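Peptidase M28 (Shewanella amazonensis SB2B, PDB 3IIB) probably acts as a zinc-dependent exopeptidase of family M28, with carboxypeptidase and dipeptidase activity, and works as a homodimer. Local coordinates at residues V70-R75 with G231-Y236; D135-R140 with I170-G175; G157-A162 with R188-V193; H178-H183 with A200-D205. All coordinates share one frame; numbering follows the deposited sequence. Where two conformers were deposited one is given.

Contact 1. Residues V70-R75 with G231-Y236; sequences VPVWRR and GETTSY
Val70 and Thr233 form an antiparallel hydrogen-bonded pair between strands 62-84 and 220-242. Val70 N donates a hydrogen bond to Thr233 O at 2.8 Å, and Thr233 N returns the bond to Val70 O at 2.9 Å. The two short segments meet at 120° between their N-to-C directions, so they cross strongly and close contact is concentrated around this pair. Next to it the CA of Glu232 makes a C-H...O contact with Val70 O at 3.3 Å.

On the sheet face that carries Val70 and Thr233, these two side chains run alongside each other, with their CG2 methyls 3.7 Å apart. With chi1 at -172°, Thr233 sends OG1 away from its own backbone N and turns CG2 toward the valines, where Val72 CG2 meets it at 3.5 Å. The other branch of Val70, CG1, rests on Ser235 CB at 3.7 Å. The hydroxyl of Ser235 is bonded to Asp44. Beside the pair, Glu232 CG passes 3.9 Å from Pro71 CA.

The polar bonds across the contact are thus backbone bonds, while its side chains meet through methyls and methylenes, an apolar strip running from buried Val70 and Val72 to the exposed Thr233.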
# COMPACT_ATOMS: atom_id res chain seq x y z
N VAL A 70 -28.60 -8.75 11.79
CA VAL A 70 -27.14 -8.66 11.75
C VAL A 70 -26.55 -8.33 13.14
O VAL A 70 -27.12 -7.53 13.90
CB VAL A 70 -26.62 -7.60 10.76
CG1 VAL A 70 -27.12 -7.91 9.31
CG2 VAL A 70 -27.00 -6.20 11.23
N PRO A 71 -25.38 -8.93 13.45
CA PRO A 71 -24.66 -8.57 14.65
C PRO A 71 -23.96 -7.22 14.50
O PRO A 71 -23.80 -6.70 13.40
CB PRO A 71 -23.63 -9.69 14.81
CG PRO A 71 -23.39 -10.17 13.43
CD PRO A 71 -24.66 -9.95 12.66
N VAL A 72 -23.62 -6.66 15.65
CA VAL A 72 -22.99 -5.35 15.72
C VAL A 72 -21.67 -5.46 16.44
O VAL A 72 -21.61 -5.76 17.65
CB VAL A 72 -23.89 -4.30 16.39
CG1 VAL A 72 -23.20 -2.97 16.42
CG2 VAL A 72 -25.21 -4.17 15.63
N TRP A 73 -20.61 -5.20 15.69
CA TRP A 73 -19.25 -5.16 16.21
C TRP A 73 -18.60 -3.87 15.73
O TRP A 73 -18.66 -3.53 14.55
CB TRP A 73 -18.46 -6.37 15.72
CG TRP A 73 -17.02 -6.43 16.14
CD1 TRP A 73 -16.51 -6.94 17.32
CD2 TRP A 73 -15.88 -6.03 15.37
NE1 TRP A 73 -15.15 -6.84 17.33
CE2 TRP A 73 -14.73 -6.28 16.15
CE3 TRP A 73 -15.73 -5.45 14.11
CZ2 TRP A 73 -13.42 -5.98 15.70
CZ3 TRP A 73 -14.42 -5.16 13.67
CH2 TRP A 73 -13.30 -5.44 14.47
N ARG A 74 -17.95 -3.18 16.65
CA ARG A 74 -17.27 -1.90 16.40
C ARG A 74 -15.78 -2.05 16.67
O ARG A 74 -15.39 -2.52 17.74
CB ARG A 74 -17.88 -0.79 17.26
CG ARG A 74 -19.40 -0.59 17.04
N ARG A 75 -14.99 -1.62 15.71
CA ARG A 75 -13.57 -1.65 15.73
C ARG A 75 -13.07 -0.40 16.46
O ARG A 75 -13.50 0.73 16.16
CB ARG A 75 -13.04 -1.60 14.30
CG ARG A 75 -11.55 -1.73 14.16
CD ARG A 75 -11.14 -1.51 12.69
NE ARG A 75 -11.79 -2.47 11.80
CZ ARG A 75 -11.45 -3.75 11.66
NH1 ARG A 75 -10.41 -4.23 12.30
NH2 ARG A 75 -12.15 -4.55 10.85
N GLY A 231 -25.78 -5.52 20.78
CA GLY A 231 -26.84 -6.43 20.37
C GLY A 231 -27.15 -6.33 18.89
O GLY A 231 -26.76 -5.37 18.22
N GLU A 232 -27.84 -7.34 18.38
CA GLU A 232 -28.17 -7.44 16.98
C GLU A 232 -29.20 -6.40 16.62
O GLU A 232 -29.99 -5.95 17.44
CB GLU A 232 -28.71 -8.84 16.62
CG GLU A 232 -27.66 -9.92 16.78
CD GLU A 232 -28.23 -11.34 16.63
OE1 GLU A 232 -29.42 -11.60 16.90
OE2 GLU A 232 -27.46 -12.21 16.23
N THR A 233 -29.22 -6.11 15.33
CA THR A 233 -30.10 -5.11 14.74
C THR A 233 -30.53 -5.64 13.35
O THR A 233 -30.32 -6.84 13.02
CB THR A 233 -29.36 -3.72 14.68
OG1 THR A 233 -30.28 -2.67 14.27
CG2 THR A 233 -28.16 -3.74 13.75
N THR A 234 -31.11 -4.75 12.56
CA THR A 234 -31.66 -5.07 11.24
C THR A 234 -30.86 -4.36 10.14
O THR A 234 -30.63 -3.16 10.23
CB THR A 234 -33.12 -4.59 11.15
OG1 THR A 234 -33.87 -5.20 12.23
CG2 THR A 234 -33.74 -4.94 9.80
N SER A 235 -30.47 -5.12 9.13
CA SER A 235 -30.00 -4.58 7.86
C SER A 235 -31.04 -5.08 6.84
O SER A 235 -32.09 -5.61 7.21
CB SER A 235 -28.58 -5.06 7.54
OG SER A 235 -28.05 -4.42 6.37
N TYR A 236 -30.76 -4.89 5.56
CA TYR A 236 -31.70 -5.21 4.51
C TYR A 236 -31.01 -5.69 3.24
O TYR A 236 -29.99 -5.12 2.83
CB TYR A 236 -32.53 -3.99 4.13
CG TYR A 236 -33.37 -3.49 5.28
CD1 TYR A 236 -32.85 -2.59 6.20
CD2 TYR A 236 -34.66 -3.94 5.46
CE1 TYR A 236 -33.62 -2.17 7.28
CE2 TYR A 236 -35.42 -3.53 6.51
CZ TYR A 236 -34.88 -2.65 7.42
OH TYR A 236 -35.63 -2.22 8.47

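Contact 2. Residues D135-R140 with I170-G175; sequences DAKTER and IIRSIG
The guanidinium of Arg172 has Lys137 over one face and Asp135 at its edge. Lys137 CE stands 3.6 Å above the guanidinium plane of Arg172, toward its rim, and the extended lysine chain slants across the arginine. At the edge, Asp135 OD1 bonds NE and NH2 of Arg172, each at 2.9 Å, in a salt bridge. The carboxylate is turned 59° from the guanidinium: NH2 reaches OD1 on its syn side, NE from above the carboxylate plane. Arg172 NE, brought back over the loop by a bend at chi3 (-70°), also bonds the backbone O of Asp135 at 3.0 Å, from above the carbonyl plane.

Further along, Thr138 OG1 lies 3.6 Å from Ile174 CG2 and bonds Thr150 of helix 145-163. One water joins Ala136 O to Arg172 O, another Thr138 N to Gly175 O. The loop after strand 131-134 is thus tied to the end of its parallel neighbour 168-172 and the turn beyond.

A leucine in place of Arg172 would probably leave Asp135 OD1 and its backbone O without these donors. With Asp207 and Arg112, the buried pair belongs to a wider charge network that would be expected to keep Asp135 and Arg172 ionised despite the like charge of Lys137.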
# COMPACT_ATOMS: atom_id res chain seq x y z
N ASP A 135 1.96 -17.98 10.11
CA ASP A 135 2.73 -17.28 9.10
C ASP A 135 2.37 -17.64 7.64
O ASP A 135 3.02 -17.14 6.72
CB ASP A 135 4.22 -17.52 9.31
CG ASP A 135 5.09 -16.71 8.37
OD1 ASP A 135 4.91 -15.47 8.26
OD2 ASP A 135 6.00 -17.32 7.77
N ALA A 136 1.34 -18.45 7.42
CA ALA A 136 1.08 -18.94 6.07
C ALA A 136 0.94 -17.81 5.05
O ALA A 136 0.15 -16.93 5.22
CB ALA A 136 -0.19 -19.79 6.04
N LYS A 137 1.69 -17.91 3.95
CA LYS A 137 1.64 -16.98 2.85
C LYS A 137 0.59 -17.44 1.87
O LYS A 137 0.44 -18.64 1.65
CB LYS A 137 3.00 -16.93 2.13
CG LYS A 137 4.09 -16.27 2.94
CD LYS A 137 5.41 -16.22 2.15
CE LYS A 137 6.51 -15.57 2.96
NZ LYS A 137 7.83 -15.71 2.27
N THR A 138 -0.12 -16.49 1.28
CA THR A 138 -1.20 -16.78 0.34
C THR A 138 -0.66 -16.68 -1.09
O THR A 138 -0.13 -15.65 -1.48
CB THR A 138 -2.33 -15.78 0.55
OG1 THR A 138 -2.80 -15.90 1.92
CG2 THR A 138 -3.52 -16.02 -0.40
N GLU A 139 -0.74 -17.77 -1.84
CA GLU A 139 -0.32 -17.81 -3.24
C GLU A 139 -1.26 -16.99 -4.09
O GLU A 139 -2.46 -16.95 -3.85
CB GLU A 139 -0.30 -19.24 -3.77
CG GLU A 139 0.76 -20.13 -3.11
CD GLU A 139 0.70 -21.58 -3.61
OE1 GLU A 139 -0.10 -21.87 -4.53
OE2 GLU A 139 1.42 -22.44 -3.05
N ARG A 140 -0.70 -16.34 -5.10
CA ARG A 140 -1.48 -15.61 -6.09
C ARG A 140 -1.99 -16.56 -7.18
O ARG A 140 -1.18 -17.27 -7.80
CB ARG A 140 -0.59 -14.54 -6.74
CG ARG A 140 -1.32 -13.62 -7.70
CD ARG A 140 -0.37 -12.63 -8.41
NE ARG A 140 0.41 -11.89 -7.43
CZ ARG A 140 -0.03 -10.85 -6.73
NH1 ARG A 140 -1.21 -10.36 -6.93
NH2 ARG A 140 0.77 -10.28 -5.84
N ILE A 170 -1.73 -13.52 16.39
CA ILE A 170 -1.52 -12.69 15.22
C ILE A 170 -1.34 -13.60 14.02
O ILE A 170 -0.73 -14.66 14.13
CB ILE A 170 -0.29 -11.74 15.33
CG1 ILE A 170 0.94 -12.48 15.82
CG2 ILE A 170 -0.62 -10.51 16.28
CD1 ILE A 170 2.32 -11.72 15.55
N ILE A 171 -1.85 -13.15 12.87
CA ILE A 171 -1.63 -13.87 11.63
C ILE A 171 -0.96 -12.99 10.58
O ILE A 171 -1.16 -11.77 10.53
CB ILE A 171 -2.95 -14.49 11.06
CG1 ILE A 171 -3.92 -13.43 10.51
CG2 ILE A 171 -3.57 -15.47 12.07
CD1 ILE A 171 -5.14 -14.05 9.76
N ARG A 172 -0.17 -13.61 9.71
CA ARG A 172 0.15 -12.98 8.46
C ARG A 172 -1.14 -12.78 7.68
O ARG A 172 -1.89 -13.72 7.44
CB ARG A 172 1.09 -13.84 7.61
CG ARG A 172 1.42 -13.25 6.21
CD ARG A 172 2.28 -14.22 5.39
NE ARG A 172 3.64 -14.33 5.91
CZ ARG A 172 4.66 -13.55 5.55
NH1 ARG A 172 4.50 -12.57 4.63
NH2 ARG A 172 5.85 -13.74 6.10
N SER A 173 -1.36 -11.53 7.29
CA SER A 173 -2.54 -11.15 6.52
C SER A 173 -2.77 -12.11 5.38
O SER A 173 -1.81 -12.53 4.69
CB SER A 173 -2.38 -9.74 5.95
OG SER A 173 -2.64 -8.76 6.96
N ILE A 174 -4.05 -12.45 5.18
CA ILE A 174 -4.45 -13.36 4.13
C ILE A 174 -4.54 -12.55 2.83
O ILE A 174 -5.61 -12.16 2.37
CB ILE A 174 -5.78 -14.12 4.44
CG1 ILE A 174 -5.77 -14.69 5.86
CG2 ILE A 174 -6.00 -15.21 3.36
CD1 ILE A 174 -4.60 -15.66 6.15
N GLY A 175 -3.36 -12.28 2.27
CA GLY A 175 -3.23 -11.33 1.16
C GLY A 175 -2.06 -11.72 0.34
O GLY A 175 -1.14 -12.38 0.83
O HOH W 1 -1.61 -16.61 7.48
O HOH W 2 -1.10 -14.97 3.78
O HOH W 3 1.06 -13.77 1.70

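Contact 3. Residues G157-A162 with R188-V193; sequences GAVAAA and RYEEGV
Val159 of helix 145-163 points into the loop 188-193. Its CB leaves the helix toward the loop, and the two methyls then part. With chi1 at 172°, CG1 lies opposite the valine's own backbone N and faces Glu190, passing 3.8 Å from OE1 and 4.0 Å from CB of that residue; the glutamate chain crosses the valine at about a right angle. CG1 also comes to 4.2 Å from CG2 of Val193. The second methyl, CG2, presses against loop backbone instead, 3.4 Å from Arg188 O and 3.6 Å from Glu190 N. An alanine at Val159 is likely to open a gap between helix and loop, leaving Val193 CG2 and the backbone at Arg188 without their methyl neighbours.

One turn on, Ala162 CB meets Val193 CG1 at 3.5 Å, and Ala158 CB touches Tyr189 CE1 at 4.0 Å. The ring is held at its far end, where Tyr189 OH bonds Ile196 and Ile99. A water also links the two segments, accepting from Val159 N and donating to Arg188 O, and the Arg188 backbone bonds Ser155 one turn earlier.

Glu190 to Val193 form a type II beta turn, in which Gly192 takes a positive phi of 110°, where a side chain would run into the preceding carbonyl. The loop packs against the helix of the beta-alpha-beta crossover linking parallel strands 131-134 and 168-172.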
# COMPACT_ATOMS: atom_id res chain seq x y z
N GLY A 157 -8.20 -19.57 13.56
CA GLY A 157 -6.94 -19.54 14.27
C GLY A 157 -7.10 -19.18 15.73
O GLY A 157 -6.44 -19.74 16.56
N ALA A 158 -7.96 -18.22 16.05
CA ALA A 158 -8.08 -17.81 17.45
C ALA A 158 -8.59 -18.97 18.33
O ALA A 158 -8.17 -19.13 19.49
CB ALA A 158 -8.96 -16.52 17.59
N VAL A 159 -9.49 -19.77 17.78
CA VAL A 159 -9.97 -20.94 18.52
C VAL A 159 -8.84 -21.95 18.74
O VAL A 159 -8.57 -22.37 19.87
CB VAL A 159 -11.14 -21.60 17.84
CG1 VAL A 159 -11.49 -22.96 18.55
CG2 VAL A 159 -12.34 -20.67 17.82
N ALA A 160 -8.15 -22.31 17.67
CA ALA A 160 -7.07 -23.29 17.76
C ALA A 160 -5.96 -22.83 18.71
O ALA A 160 -5.42 -23.63 19.47
CB ALA A 160 -6.51 -23.60 16.36
N ALA A 161 -5.62 -21.54 18.68
CA ALA A 161 -4.59 -21.01 19.55
C ALA A 161 -5.03 -21.03 21.01
O ALA A 161 -4.28 -21.45 21.87
CB ALA A 161 -4.21 -19.60 19.13
N ALA A 162 -6.25 -20.60 21.29
CA ALA A 162 -6.78 -20.64 22.68
C ALA A 162 -6.81 -22.05 23.27
O ALA A 162 -6.49 -22.22 24.45
CB ALA A 162 -8.18 -20.01 22.79
N ARG A 188 -14.48 -16.49 13.76
CA ARG A 188 -15.52 -17.02 14.65
C ARG A 188 -14.86 -17.62 15.87
O ARG A 188 -14.00 -18.48 15.74
CB ARG A 188 -16.34 -18.13 13.97
CG ARG A 188 -16.86 -17.85 12.59
CD ARG A 188 -18.21 -18.50 12.34
NE ARG A 188 -19.29 -17.68 12.90
CZ ARG A 188 -20.08 -16.85 12.20
NH1 ARG A 188 -19.96 -16.72 10.87
NH2 ARG A 188 -21.01 -16.14 12.83
N TYR A 189 -15.31 -17.21 17.04
CA TYR A 189 -15.01 -17.90 18.26
C TYR A 189 -15.92 -19.14 18.34
O TYR A 189 -16.87 -19.27 17.58
CB TYR A 189 -15.25 -16.99 19.46
CG TYR A 189 -14.28 -15.84 19.52
CD1 TYR A 189 -12.91 -16.06 19.62
CD2 TYR A 189 -14.73 -14.52 19.45
CE1 TYR A 189 -12.00 -15.00 19.67
CE2 TYR A 189 -13.83 -13.46 19.50
CZ TYR A 189 -12.47 -13.70 19.65
OH TYR A 189 -11.64 -12.63 19.70
N GLU A 190 -15.57 -20.05 19.23
CA GLU A 190 -16.31 -21.27 19.45
C GLU A 190 -16.77 -21.28 20.89
O GLU A 190 -15.99 -21.08 21.84
CB GLU A 190 -15.41 -22.47 19.17
CG GLU A 190 -16.11 -23.79 19.29
CD GLU A 190 -15.22 -24.95 18.88
OE1 GLU A 190 -14.66 -24.91 17.77
OE2 GLU A 190 -15.10 -25.92 19.67
N GLU A 191 -18.07 -21.48 21.05
CA GLU A 191 -18.66 -21.62 22.36
C GLU A 191 -17.94 -22.79 23.03
O GLU A 191 -17.88 -23.91 22.45
CB GLU A 191 -20.18 -21.89 22.29
CG GLU A 191 -21.01 -20.92 21.42
CD GLU A 191 -21.34 -19.62 22.11
OE1 GLU A 191 -20.49 -19.11 22.88
OE2 GLU A 191 -22.47 -19.10 21.89
N GLY A 192 -17.43 -22.55 24.22
CA GLY A 192 -16.69 -23.54 24.99
C GLY A 192 -15.21 -23.22 25.09
O GLY A 192 -14.52 -23.69 26.01
N VAL A 193 -14.72 -22.43 24.14
CA VAL A 193 -13.30 -22.04 24.13
C VAL A 193 -13.18 -20.57 24.43
O VAL A 193 -13.77 -19.73 23.73
CB VAL A 193 -12.62 -22.34 22.79
CG1 VAL A 193 -11.16 -21.88 22.82
CG2 VAL A 193 -12.71 -23.84 22.47
O HOH W 4 -11.21 -18.45 15.53

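Contact 4. Residues H178-H183 with A200-D205; sequences HDRMAH and AISNPD
Loop 178-183 passes along the end of strand 198-201 and the first turn of helix 203-213, coming nearest where the CA atoms of Ala182 and Ser202 lie 4.4 Å apart. Arg180, at the centre of an inverse gamma turn, reaches across to Asp205 and takes hold of it side-on with two nitrogens. Its NE bonds Asp205 OD2 at 2.9 Å and nearly straight (168°), approaching from above the carboxylate plane, while NH2 meets the syn lone pair of Asp205 OD1 at 3.0 Å. The bend at chi2 (88°) turns the arginine toward the helix, and the two flat groups stand 60° apart.

Ser202 is the N-cap of helix 203-213: its OG accepts from Asp205 N at 3.2 Å and donates to Asp205 OD2, on the same face as Arg180 NE. The helix start and the salt bridge thus share one carboxylate, whose OD2 also accepts a hydrogen bond from Val91 N of strand 88-94.

Pro204 CD lies 3.1 Å from Asp179 O, and Ala182 CB 3.5 Å from Ala200 O. A water accepts from Asn203 N and ND2 and donates to Met181 O, 2.7 Å away. The loop also faces the dimer partner: Arg180 NH1 bonds Glu263 O of the second subunit, and Met181, modelled as selenomethionine, packs on its counterpart there. His183 bonds Asp177, and its side chain lies about 4 Å from that of the zinc ligand His402.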
# COMPACT_ATOMS: atom_id res chain seq x y z
N HIS A 178 2.76 -7.33 -0.96
CA HIS A 178 3.80 -7.03 0.04
C HIS A 178 3.71 -5.54 0.40
O HIS A 178 4.71 -4.83 0.50
CB HIS A 178 5.21 -7.45 -0.43
CG HIS A 178 5.65 -6.85 -1.72
ND1 HIS A 178 6.67 -5.92 -1.81
CD2 HIS A 178 5.26 -7.10 -2.99
CE1 HIS A 178 6.84 -5.58 -3.07
NE2 HIS A 178 6.01 -6.28 -3.81
N ASP A 179 2.48 -5.07 0.56
CA ASP A 179 2.25 -3.72 1.08
C ASP A 179 2.05 -3.73 2.59
O ASP A 179 1.69 -4.75 3.19
CB ASP A 179 1.03 -3.13 0.42
CG ASP A 179 1.21 -2.88 -1.04
OD1 ASP A 179 2.30 -2.37 -1.44
OD2 ASP A 179 0.27 -3.21 -1.80
N ARG A 180 2.29 -2.57 3.19
CA ARG A 180 2.16 -2.37 4.62
C ARG A 180 0.68 -2.13 4.93
O ARG A 180 0.28 -1.08 5.46
CB ARG A 180 3.05 -1.23 5.08
CG ARG A 180 3.30 -1.26 6.56
CD ARG A 180 4.51 -2.11 6.87
NE ARG A 180 4.73 -2.23 8.31
CZ ARG A 180 5.33 -1.31 9.06
NH1 ARG A 180 5.77 -0.18 8.53
NH2 ARG A 180 5.49 -1.54 10.36
N MSE A 181 -0.12 -3.16 4.64
CA MSE A 181 -1.56 -3.13 4.78
C MSE A 181 -1.93 -4.40 5.56
O MSE A 181 -1.53 -5.51 5.17
CB MSE A 181 -2.23 -3.18 3.40
CG MSE A 181 -1.91 -2.00 2.51
SE MSE A 181 -2.99 -0.48 2.89
CE MSE A 181 -2.54 0.17 4.60
N ALA A 182 -2.73 -4.21 6.63
CA ALA A 182 -3.25 -5.32 7.39
C ALA A 182 -4.66 -5.66 6.87
O ALA A 182 -5.52 -4.77 6.67
CB ALA A 182 -3.22 -5.03 8.90
N HIS A 183 -4.87 -6.96 6.60
CA HIS A 183 -6.12 -7.44 6.03
C HIS A 183 -7.01 -7.95 7.17
O HIS A 183 -6.59 -8.82 7.96
CB HIS A 183 -5.91 -8.59 5.06
CG HIS A 183 -5.11 -8.28 3.84
ND1 HIS A 183 -5.59 -8.53 2.56
CD2 HIS A 183 -3.85 -7.80 3.69
CE1 HIS A 183 -4.65 -8.24 1.69
NE2 HIS A 183 -3.58 -7.78 2.34
N ALA A 200 -4.50 -9.40 12.45
CA ALA A 200 -3.65 -9.65 11.28
C ALA A 200 -2.60 -8.55 11.19
O ALA A 200 -2.89 -7.38 11.45
CB ALA A 200 -4.49 -9.69 10.01
N ILE A 201 -1.38 -8.94 10.80
CA ILE A 201 -0.31 -8.00 10.57
C ILE A 201 0.01 -8.00 9.09
O ILE A 201 -0.37 -8.93 8.36
CB ILE A 201 0.94 -8.26 11.42
CG1 ILE A 201 1.65 -9.59 11.01
CG2 ILE A 201 0.60 -8.21 12.90
CD1 ILE A 201 2.85 -9.98 11.90
N SER A 202 0.62 -6.90 8.63
CA SER A 202 0.93 -6.78 7.21
C SER A 202 1.91 -7.84 6.83
O SER A 202 2.66 -8.35 7.66
CB SER A 202 1.50 -5.40 6.84
OG SER A 202 2.84 -5.21 7.28
N ASN A 203 1.92 -8.17 5.55
CA ASN A 203 2.91 -9.09 5.01
C ASN A 203 4.38 -8.71 5.29
O ASN A 203 5.12 -9.55 5.77
CB ASN A 203 2.60 -9.34 3.54
CG ASN A 203 1.64 -10.50 3.36
OD1 ASN A 203 2.03 -11.66 3.50
ND2 ASN A 203 0.36 -10.20 3.19
N PRO A 204 4.78 -7.41 5.10
CA PRO A 204 6.16 -7.03 5.46
C PRO A 204 6.44 -7.23 6.96
O PRO A 204 7.53 -7.61 7.35
CB PRO A 204 6.22 -5.56 5.05
CG PRO A 204 5.24 -5.49 3.87
CD PRO A 204 4.10 -6.34 4.35
N ASP A 205 5.44 -7.00 7.81
CA ASP A 205 5.65 -7.20 9.24
C ASP A 205 5.86 -8.69 9.61
O ASP A 205 6.64 -9.04 10.48
CB ASP A 205 4.46 -6.61 10.02
CG ASP A 205 4.48 -5.11 10.04
OD1 ASP A 205 5.51 -4.54 10.47
OD2 ASP A 205 3.46 -4.51 9.62
O HOH W 5 -0.20 -7.24 3.63

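How the contacts relate
Contacts 2 and 4 are the buried pair: their centres lie 9 Å apart, and they touch through neighbouring parallel strands 168-172 and 198-201 and through Ser173 OG with Ile201 O. Both rest on arginine-aspartate pairs with bridging waters, but contact 4 also faces the second subunit, which contact 2 does not touch. Contact 3 lies at the surface, about 6 Å from contact 2 at the nearest atoms, and exchanges charge for methyl packing between helix 145-163 and a loop. Contact 1, partly buried, joins long strands of the same sheet by backbone bonds, and the chain between its segments contains the other three contacts.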